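Glypican-1 (Homo sapiens, PDB 4YWT) carries heparan sulfate chains at the cell surface, through which it binds alpha-4 (V) collagen and takes part in Schwann cell myelination. Local coordinates at residues Q96-T101 with K382-D387; G227-V232 with A287-L292; L293-L298 with I461-L466. The protein carries 3 engineered substitutions. All blocks are in the same frame, centred on the assembly; numbering follows the deposited sequence. Where two conformers were deposited one is given.

Interaction 1: Q96-T101 with K382-D387. With CA (calcium ion), chain F.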
loop_
_atom_site.group_PDB
_atom_site.type_symbol
_atom_site.label_atom_id
_atom_site.label_comp_id
_atom_site.label_asym_id
_atom_site.label_seq_id
_atom_site.Cartn_x
_atom_site.Cartn_y
_atom_site.Cartn_z
ATOM N N GLN A 96 6.832 -0.818 -3.962
ATOM C CA GLN A 96 6.187 -2.116 -4.122
ATOM C C GLN A 96 6.758 -3.143 -3.151
ATOM O O GLN A 96 6.014 -3.917 -2.542
ATOM C CB GLN A 96 6.352 -2.603 -5.564
ATOM C CG GLN A 96 5.257 -3.531 -6.055
ATOM C CD GLN A 96 5.431 -3.902 -7.515
ATOM O OE1 GLN A 96 5.880 -3.089 -8.324
ATOM N NE2 GLN A 96 5.072 -5.133 -7.863
ATOM N N ALA A 97 8.081 -3.143 -3.013
ATOM C CA ALA A 97 8.749 -4.026 -2.065
ATOM C C ALA A 97 8.266 -3.749 -0.646
ATOM O O ALA A 97 7.921 -4.682 0.098
ATOM C CB ALA A 97 10.260 -3.862 -2.153
ATOM N N MET A 98 8.230 -2.468 -0.279
ATOM C CA MET A 98 7.757 -2.085 1.054
ATOM C C MET A 98 6.343 -2.617 1.324
ATOM O O MET A 98 6.102 -3.327 2.321
ATOM C CB MET A 98 7.791 -0.563 1.215
ATOM C CG MET A 98 7.558 -0.065 2.641
ATOM S SD MET A 98 5.817 0.079 3.111
ATOM C CE MET A 98 5.299 1.453 2.087
ATOM N N LEU A 99 5.416 -2.284 0.428
ATOM C CA LEU A 99 4.028 -2.719 0.583
ATOM C C LEU A 99 3.907 -4.243 0.657
ATOM O O LEU A 99 3.120 -4.774 1.445
ATOM C CB LEU A 99 3.166 -2.186 -0.562
ATOM C CG LEU A 99 2.984 -0.670 -0.643
ATOM C CD1 LEU A 99 2.221 -0.298 -1.904
ATOM C CD2 LEU A 99 2.271 -0.141 0.594
ATOM N N ALA A 100 4.694 -4.938 -0.159
ATOM C CA ALA A 100 4.670 -6.399 -0.184
ATOM C C ALA A 100 5.111 -6.990 1.153
ATOM O O ALA A 100 4.448 -7.884 1.702
ATOM C CB ALA A 100 5.547 -6.924 -1.309
ATOM N N THR A 101 6.228 -6.489 1.678
ATOM C CA THR A 101 6.717 -6.974 2.967
ATOM C C THR A 101 5.705 -6.692 4.076
ATOM O O THR A 101 5.462 -7.549 4.936
ATOM C CB THR A 101 8.077 -6.351 3.345
ATOM O OG1 THR A 101 7.943 -4.929 3.463
ATOM C CG2 THR A 101 9.126 -6.682 2.295
ATOM N N LYS A 382 2.297 2.359 10.262
ATOM C CA LYS A 382 1.789 3.724 10.221
ATOM C C LYS A 382 2.895 4.694 9.832
ATOM O O LYS A 382 2.653 5.657 9.101
ATOM C CB LYS A 382 1.171 4.120 11.564
ATOM C CG LYS A 382 -0.154 3.425 11.846
ATOM C CD LYS A 382 -1.013 4.200 12.834
ATOM C CE LYS A 382 -0.475 4.103 14.248
ATOM N NZ LYS A 382 -1.478 4.591 15.237
ATOM N N ALA A 383 4.110 4.438 10.310
ATOM C CA ALA A 383 5.255 5.245 9.897
ATOM C C ALA A 383 5.468 5.151 8.387
ATOM O O ALA A 383 5.538 6.171 7.691
ATOM C CB ALA A 383 6.510 4.813 10.640
ATOM N N GLN A 384 5.554 3.922 7.885
ATOM C CA GLN A 384 5.798 3.687 6.464
ATOM C C GLN A 384 4.688 4.233 5.566
ATOM O O GLN A 384 4.948 4.654 4.439
ATOM C CB GLN A 384 5.984 2.192 6.196
ATOM C CG GLN A 384 7.341 1.643 6.616
ATOM C CD GLN A 384 8.484 2.151 5.751
ATOM O OE1 GLN A 384 8.271 2.834 4.748
ATOM N NE2 GLN A 384 9.710 1.815 6.138
ATOM N N LEU A 385 3.455 4.225 6.062
ATOM C CA LEU A 385 2.317 4.690 5.277
ATOM C C LEU A 385 2.220 6.210 5.291
ATOM O O LEU A 385 1.882 6.822 4.278
ATOM C CB LEU A 385 1.016 4.070 5.789
ATOM C CG LEU A 385 0.829 2.590 5.451
ATOM C CD1 LEU A 385 -0.573 2.123 5.806
ATOM C CD2 LEU A 385 1.132 2.331 3.981
ATOM N N ARG A 386 2.514 6.819 6.436
ATOM C CA ARG A 386 2.583 8.273 6.508
ATOM C C ARG A 386 3.747 8.778 5.666
ATOM O O ARG A 386 3.728 9.908 5.180
ATOM C CB ARG A 386 2.734 8.752 7.953
ATOM C CG ARG A 386 1.490 8.585 8.809
ATOM C CD ARG A 386 1.699 9.175 10.197
ATOM N NE ARG A 386 1.135 8.331 11.247
ATOM C CZ ARG A 386 -0.078 8.490 11.767
ATOM N NH1 ARG A 386 -0.865 9.465 11.335
ATOM N NH2 ARG A 386 -0.505 7.672 12.720
ATOM N N ASP A 387 4.757 7.930 5.493
ATOM C CA ASP A 387 5.947 8.310 4.738
ATOM C C ASP A 387 5.732 8.314 3.221
ATOM O O ASP A 387 6.389 9.066 2.501
ATOM C CB ASP A 387 7.106 7.377 5.084
ATOM C CG ASP A 387 8.404 7.795 4.425
ATOM O OD1 ASP A 387 8.784 8.977 4.561
ATOM O OD2 ASP A 387 9.039 6.945 3.768
HETATM CA CA CA F . 7.240 11.080 1.607
HETATM O O HOH W 1 5.656 11.605 3.316
HETATM O O HOH W 2 8.736 11.482 -0.216
HETATM O O HOH W 3 7.659 9.670 -0.280
#
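Met98 on helix 70-129 and Gln384 on helix 373-387 both point toward the opposing helix, run past one another and meet flank to flank. The thioether SD of Met98 lies against CB of Gln384 at 3.7 Å, while CG of Met98 sits beside OE1 of Gln384, also at 3.7 Å. Bends at chi2 (-84°) and chi3 (-69°) turn the end of the methionine so that CE comes near the backbone O of Gln384. Gln384 bends at chi2 as well, which brings its amide alongside the methionine stem; its NE2 makes a weak hydrogen bond to Glu380. Deeper in, Leu99 and Leu385 touch methyl to methyl, with Leu99 CD2 4.3 Å from Leu385 CD2. Along its own helix, Thr101 OG1 donates to Met98 O at 2.7 Å, from 24° outside the carbonyl plane. One turn from the contact, Asp387 O binds calcium at 2.4 Å, alongside three waters and Asp390 OD1; one of those waters also donates to Arg386 O. The helices therefore meet through dispersion, thioether on methylene, amide beside methylene and leucine on leucine, while the polar bonds named here lie within each helix or at the calcium site, not across the interface.

Interaction 2: G227-V232 with A287-L292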
loop_
_atom_site.group_PDB
_atom_site.type_symbol
_atom_site.label_atom_id
_atom_site.label_comp_id
_atom_site.label_asym_id
_atom_site.label_seq_id
_atom_site.Cartn_x
_atom_site.Cartn_y
_atom_site.Cartn_z
ATOM N N GLY A 227 -2.946 -5.090 -0.085
ATOM C CA GLY A 227 -2.976 -5.765 -1.372
ATOM C C GLY A 227 -3.353 -4.843 -2.522
ATOM O O GLY A 227 -2.707 -4.841 -3.578
ATOM N N VAL A 228 -4.397 -4.046 -2.309
ATOM C CA VAL A 228 -4.874 -3.119 -3.327
ATOM C C VAL A 228 -3.816 -2.071 -3.652
ATOM O O VAL A 228 -3.547 -1.812 -4.820
ATOM C CB VAL A 228 -6.177 -2.415 -2.893
ATOM C CG1 VAL A 228 -6.439 -1.181 -3.756
ATOM C CG2 VAL A 228 -7.349 -3.381 -2.960
ATOM N N ALA A 229 -3.211 -1.479 -2.625
ATOM C CA ALA A 229 -2.147 -0.500 -2.842
ATOM C C ALA A 229 -1.008 -1.114 -3.656
ATOM O O ALA A 229 -0.507 -0.504 -4.616
ATOM C CB ALA A 229 -1.628 0.028 -1.516
ATOM N N SER A 230 -0.616 -2.327 -3.277
ATOM C CA SER A 230 0.453 -3.033 -3.975
ATOM C C SER A 230 0.123 -3.220 -5.457
ATOM O O SER A 230 0.937 -2.894 -6.331
ATOM C CB SER A 230 0.715 -4.387 -3.313
ATOM O OG SER A 230 2.036 -4.830 -3.566
ATOM N N ASP A 231 -1.072 -3.737 -5.737
ATOM C CA ASP A 231 -1.494 -3.966 -7.117
ATOM C C ASP A 231 -1.575 -2.667 -7.918
ATOM O O ASP A 231 -1.202 -2.628 -9.092
ATOM C CB ASP A 231 -2.844 -4.685 -7.152
ATOM C CG ASP A 231 -2.727 -6.156 -6.815
ATOM O OD1 ASP A 231 -1.612 -6.707 -6.939
ATOM O OD2 ASP A 231 -3.748 -6.764 -6.430
ATOM N N VAL A 232 -2.064 -1.610 -7.277
ATOM C CA VAL A 232 -2.166 -0.304 -7.913
ATOM C C VAL A 232 -0.788 0.195 -8.318
ATOM O O VAL A 232 -0.595 0.623 -9.451
ATOM C CB VAL A 232 -2.838 0.737 -6.992
ATOM C CG1 VAL A 232 -2.589 2.148 -7.508
ATOM C CG2 VAL A 232 -4.332 0.466 -6.884
ATOM N N ALA A 287 -5.204 12.046 -4.522
ATOM C CA ALA A 287 -6.335 12.170 -3.602
ATOM C C ALA A 287 -6.820 10.824 -3.058
ATOM O O ALA A 287 -6.999 10.662 -1.850
ATOM C CB ALA A 287 -7.483 12.899 -4.288
ATOM N N GLU A 288 -7.028 9.864 -3.952
ATOM C CA GLU A 288 -7.574 8.573 -3.554
ATOM C C GLU A 288 -6.525 7.702 -2.868
ATOM O O GLU A 288 -6.858 6.881 -2.011
ATOM C CB GLU A 288 -8.164 7.847 -4.765
ATOM C CG GLU A 288 -9.331 8.580 -5.412
ATOM C CD GLU A 288 -10.338 9.102 -4.399
ATOM O OE1 GLU A 288 -10.720 8.342 -3.482
ATOM O OE2 GLU A 288 -10.744 10.278 -4.519
ATOM N N TRP A 289 -5.262 7.884 -3.246
ATOM C CA TRP A 289 -4.164 7.213 -2.558
ATOM C C TRP A 289 -4.122 7.682 -1.104
ATOM O O TRP A 289 -4.058 6.868 -0.175
ATOM C CB TRP A 289 -2.838 7.491 -3.272
ATOM C CG TRP A 289 -1.611 6.936 -2.605
ATOM C CD1 TRP A 289 -0.775 7.597 -1.753
ATOM C CD2 TRP A 289 -1.064 5.618 -2.760
ATOM N NE1 TRP A 289 0.251 6.772 -1.360
ATOM C CE2 TRP A 289 0.096 5.552 -1.963
ATOM C CE3 TRP A 289 -1.447 4.488 -3.490
ATOM C CZ2 TRP A 289 0.877 4.400 -1.874
ATOM C CZ3 TRP A 289 -0.670 3.345 -3.400
ATOM C CH2 TRP A 289 0.479 3.310 -2.598
ATOM N N ARG A 290 -4.188 8.997 -0.917
ATOM C CA ARG A 290 -4.201 9.586 0.417
ATOM C C ARG A 290 -5.425 9.151 1.215
ATOM O O ARG A 290 -5.326 8.898 2.414
ATOM C CB ARG A 290 -4.155 11.113 0.335
ATOM C CG ARG A 290 -2.826 11.673 -0.147
ATOM C CD ARG A 290 -2.841 13.191 -0.140
ATOM N NE ARG A 290 -1.640 13.757 -0.746
ATOM C CZ ARG A 290 -0.518 14.018 -0.082
ATOM N NH1 ARG A 290 -0.436 13.760 1.215
ATOM N NH2 ARG A 290 0.524 14.535 -0.718
ATOM N N ASN A 291 -6.577 9.074 0.552
ATOM C CA ASN A 291 -7.796 8.605 1.203
ATOM C C ASN A 291 -7.644 7.174 1.708
ATOM O O ASN A 291 -7.934 6.872 2.878
ATOM C CB ASN A 291 -8.989 8.692 0.247
ATOM C CG ASN A 291 -9.484 10.111 0.057
ATOM O OD1 ASN A 291 -9.313 10.963 0.930
ATOM N ND2 ASN A 291 -10.106 10.372 -1.088
ATOM N N LEU A 292 -7.184 6.301 0.817
ATOM C CA LEU A 292 -6.981 4.902 1.161
ATOM C C LEU A 292 -6.015 4.756 2.322
ATOM O O LEU A 292 -6.318 4.075 3.299
ATOM C CB LEU A 292 -6.460 4.106 -0.036
ATOM C CG LEU A 292 -6.386 2.609 0.267
ATOM C CD1 LEU A 292 -7.784 2.070 0.509
ATOM C CD2 LEU A 292 -5.695 1.837 -0.845
#
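The indole NE1 of Trp289 is hydrogen-bonded to the backbone O of Val388; NE1 lies on the side of the indole remote from CZ3 and CH2, which meet Ala229 on helix 204-236. The first torsion sets CG trans to the backbone N (chi1 176°) and the second turns the ring roughly across the stem (chi2 -95°), carrying the far rim of the indole over to the other helix. There CZ3 of Trp289 lies 3.9 Å from CB of Ala229, and CH2 is almost as near at 4.0 Å; the methyl approaches obliquely. CZ3 also comes within 4.0 Å of Ala229 O. The small alanine lets the large ring in where the two backbones are closest, the CA atoms of Ala229 and Trp289 being 8.0 Å apart. Beside this pair the contact is purely aliphatic: CD2 of Leu292 meets CG1 of Val228 at 4.3 Å. Leu99 of helix 70-129 packs on both Ala229 and Trp289, and Trp392 forms an edge-to-face pair with the indole. The calcium held by Asp387 O lies about 9 Å from the nearest atom of the Trp289 side chain. On a different side of helix 286-299, Asn291 ND2 donates to Glu288 OE1 at 3.2 Å in a nearly straight bond (169°); the acceptor lies in the asparagine amide plane, but is reached from well above the carboxylate plane. Arg290 is tied to Asp286 by a salt bridge. The two helices are thus joined within the helical core of glypican by apolar packing. The Val388 O bond satisfies the N-H of this buried indole, while its benzene ring packs on Ala229; the bond also ties helix 286-299 to the residue after Asp387, a calcium ligand.

Interaction 3: L293-L298 with I461-L466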
loop_
_atom_site.group_PDB
_atom_site.type_symbol
_atom_site.label_atom_id
_atom_site.label_comp_id
_atom_site.label_asym_id
_atom_site.label_seq_id
_atom_site.Cartn_x
_atom_site.Cartn_y
_atom_site.Cartn_z
ATOM N N LEU A 293 -4.855 5.399 2.219
ATOM C CA LEU A 293 -3.841 5.281 3.263
ATOM C C LEU A 293 -4.329 5.864 4.587
ATOM O O LEU A 293 -3.974 5.367 5.657
ATOM C CB LEU A 293 -2.537 5.953 2.832
ATOM C CG LEU A 293 -1.516 5.038 2.149
ATOM C CD1 LEU A 293 -2.024 4.550 0.801
ATOM C CD2 LEU A 293 -0.181 5.749 1.995
ATOM N N ASP A 294 -5.151 6.907 4.514
ATOM C CA ASP A 294 -5.754 7.485 5.711
ATOM C C ASP A 294 -6.685 6.490 6.394
ATOM O O ASP A 294 -6.599 6.278 7.608
ATOM C CB ASP A 294 -6.519 8.765 5.373
ATOM C CG ASP A 294 -5.716 10.018 5.663
ATOM O OD1 ASP A 294 -4.468 9.940 5.679
ATOM O OD2 ASP A 294 -6.334 11.083 5.879
ATOM N N SER A 295 -7.570 5.874 5.613
ATOM C CA SER A 295 -8.503 4.901 6.178
ATOM C C SER A 295 -7.765 3.660 6.686
ATOM O O SER A 295 -8.220 2.991 7.614
ATOM C CB SER A 295 -9.567 4.508 5.148
ATOM O OG SER A 295 -9.023 3.697 4.123
ATOM N N MET A 296 -6.616 3.369 6.082
ATOM C CA MET A 296 -5.805 2.223 6.477
ATOM C C MET A 296 -5.066 2.496 7.782
ATOM O O MET A 296 -4.887 1.598 8.603
ATOM C CB MET A 296 -4.812 1.863 5.373
ATOM C CG MET A 296 -5.398 0.980 4.284
ATOM S SD MET A 296 -4.143 0.242 3.220
ATOM C CE MET A 296 -3.390 1.703 2.519
ATOM N N VAL A 297 -4.630 3.738 7.967
ATOM C CA VAL A 297 -4.041 4.141 9.235
ATOM C C VAL A 297 -5.117 4.106 10.314
ATOM O O VAL A 297 -4.883 3.635 11.428
ATOM C CB VAL A 297 -3.411 5.548 9.157
ATOM C CG1 VAL A 297 -3.139 6.099 10.548
ATOM C CG2 VAL A 297 -2.131 5.512 8.334
ATOM N N LEU A 298 -6.307 4.584 9.965
ATOM C CA LEU A 298 -7.418 4.632 10.911
ATOM C C LEU A 298 -7.899 3.255 11.360
ATOM O O LEU A 298 -8.200 3.058 12.537
ATOM C CB LEU A 298 -8.593 5.406 10.311
ATOM C CG LEU A 298 -8.569 6.919 10.529
ATOM C CD1 LEU A 298 -9.828 7.562 9.968
ATOM C CD2 LEU A 298 -8.410 7.234 12.009
ATOM N N ILE A 461 -12.986 2.102 -4.156
ATOM C CA ILE A 461 -13.701 0.937 -3.644
ATOM C C ILE A 461 -13.112 0.421 -2.330
ATOM O O ILE A 461 -13.841 0.219 -1.347
ATOM C CB ILE A 461 -13.706 -0.203 -4.678
ATOM C CG1 ILE A 461 -14.510 0.214 -5.913
ATOM C CG2 ILE A 461 -14.284 -1.474 -4.074
ATOM C CD1 ILE A 461 -14.321 -0.697 -7.105
ATOM N N MET A 462 -11.797 0.218 -2.310
ATOM C CA MET A 462 -11.139 -0.277 -1.105
ATOM C C MET A 462 -11.324 0.702 0.054
ATOM O O MET A 462 -11.581 0.293 1.191
ATOM C CB MET A 462 -9.652 -0.523 -1.364
ATOM C CG MET A 462 -8.932 -1.251 -0.237
ATOM S SD MET A 462 -9.579 -2.906 0.068
ATOM C CE MET A 462 -10.219 -2.709 1.727
ATOM N N THR A 463 -11.210 1.994 -0.243
ATOM C CA THR A 463 -11.395 3.031 0.768
ATOM C C THR A 463 -12.785 2.956 1.381
ATOM O O THR A 463 -12.934 3.002 2.604
ATOM C CB THR A 463 -11.188 4.438 0.190
ATOM O OG1 THR A 463 -9.887 4.528 -0.401
ATOM C CG2 THR A 463 -11.317 5.488 1.287
ATOM N N ASN A 464 -13.801 2.840 0.527
ATOM C CA ASN A 464 -15.170 2.674 1.003
ATOM C C ASN A 464 -15.299 1.445 1.897
ATOM O O ASN A 464 -15.886 1.517 2.987
ATOM C CB ASN A 464 -16.144 2.576 -0.173
ATOM C CG ASN A 464 -16.272 3.883 -0.932
ATOM O OD1 ASN A 464 -16.125 4.964 -0.360
ATOM N ND2 ASN A 464 -16.549 3.790 -2.228
ATOM N N ARG A 465 -14.737 0.327 1.438
ATOM C CA ARG A 465 -14.702 -0.895 2.242
ATOM C C ARG A 465 -14.120 -0.651 3.633
ATOM O O ARG A 465 -14.630 -1.168 4.624
ATOM C CB ARG A 465 -13.886 -1.989 1.549
ATOM C CG ARG A 465 -14.595 -2.722 0.425
ATOM C CD ARG A 465 -13.948 -4.085 0.213
ATOM N NE ARG A 465 -14.456 -4.779 -0.967
ATOM C CZ ARG A 465 -13.762 -4.948 -2.086
ATOM N NH1 ARG A 465 -12.526 -4.476 -2.180
ATOM N NH2 ARG A 465 -14.300 -5.593 -3.113
ATOM N N LEU A 466 -13.050 0.137 3.699
ATOM C CA LEU A 466 -12.372 0.398 4.967
ATOM C C LEU A 466 -13.120 1.379 5.862
ATOM O O LEU A 466 -13.007 1.318 7.086
ATOM C CB LEU A 466 -10.957 0.915 4.711
ATOM C CG LEU A 466 -9.917 -0.163 4.418
ATOM C CD1 LEU A 466 -8.907 0.335 3.409
ATOM C CD2 LEU A 466 -9.223 -0.574 5.706
HETATM O O HOH W 4 -11.089 2.980 8.021
#
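In the elongated, predominantly helical core of glypican-1, helix 286-299 packs beside helix 450-471, the last helix of the modelled chain. The two segments run in nearly the same direction, with an angle of 27° between their axes and a closest approach of 9.1 Å. Ser295 and Leu466 carry the contact, both pointing toward the opposing helix, and their CA atoms come as near as 6.1 Å. Ser295 OG is packed between hydrocarbon groups: CB and CD1 of Leu466 each lie 3.4 Å from it, and CG2 of Thr463 stands farther off. A chi1 of 72° places this hydroxyl between the backbone N and the carbonyl carbon of Ser295, where it hydrogen-bonds with Leu292 O one turn earlier. Thr463 OG1 is similarly paired with Leu459 O, leaving its methyl to face the serine. Next to the serine, Met296 crosses Leu466 obliquely, its CG 3.7 Å from the leucine CD1. Leu292 and Ile299 of helix 286-299 and Ser221 of helix 204-236 also touch Leu466, so the leucine of helix 450-471 is buried against both of these helices. The backbones of the Ser295-Leu466 pair are also joined through one water, which donates to Ser295 O at 2.9 Å and to Leu466 O at 2.7 Å.

All three interactions belong to the central helical bundle, but their depth differs. Interaction 1 is only partly buried and combines a methionine-glutamine flank contact with a leucine pair; interactions 2 and 3 are buried. Interactions 2 and 3 share helix 286-299, with Leu292 CD1 3.6 Å from Leu466 CD1, while interaction 1 joins interaction 2 through Leu99 CD1, 3.7 Å from Ser230 N. Interaction 3 reaches interaction 1 from that shared helix: Leu293 CD2 is 3.3 Å from Leu385 O, and Val297 packs on Lys382 and Arg386. Their chemistry differs: interaction 1 contains a calcium ligand, Asp387 O; interaction 2 is apolar across its helices; interaction 3 adds a bridging water.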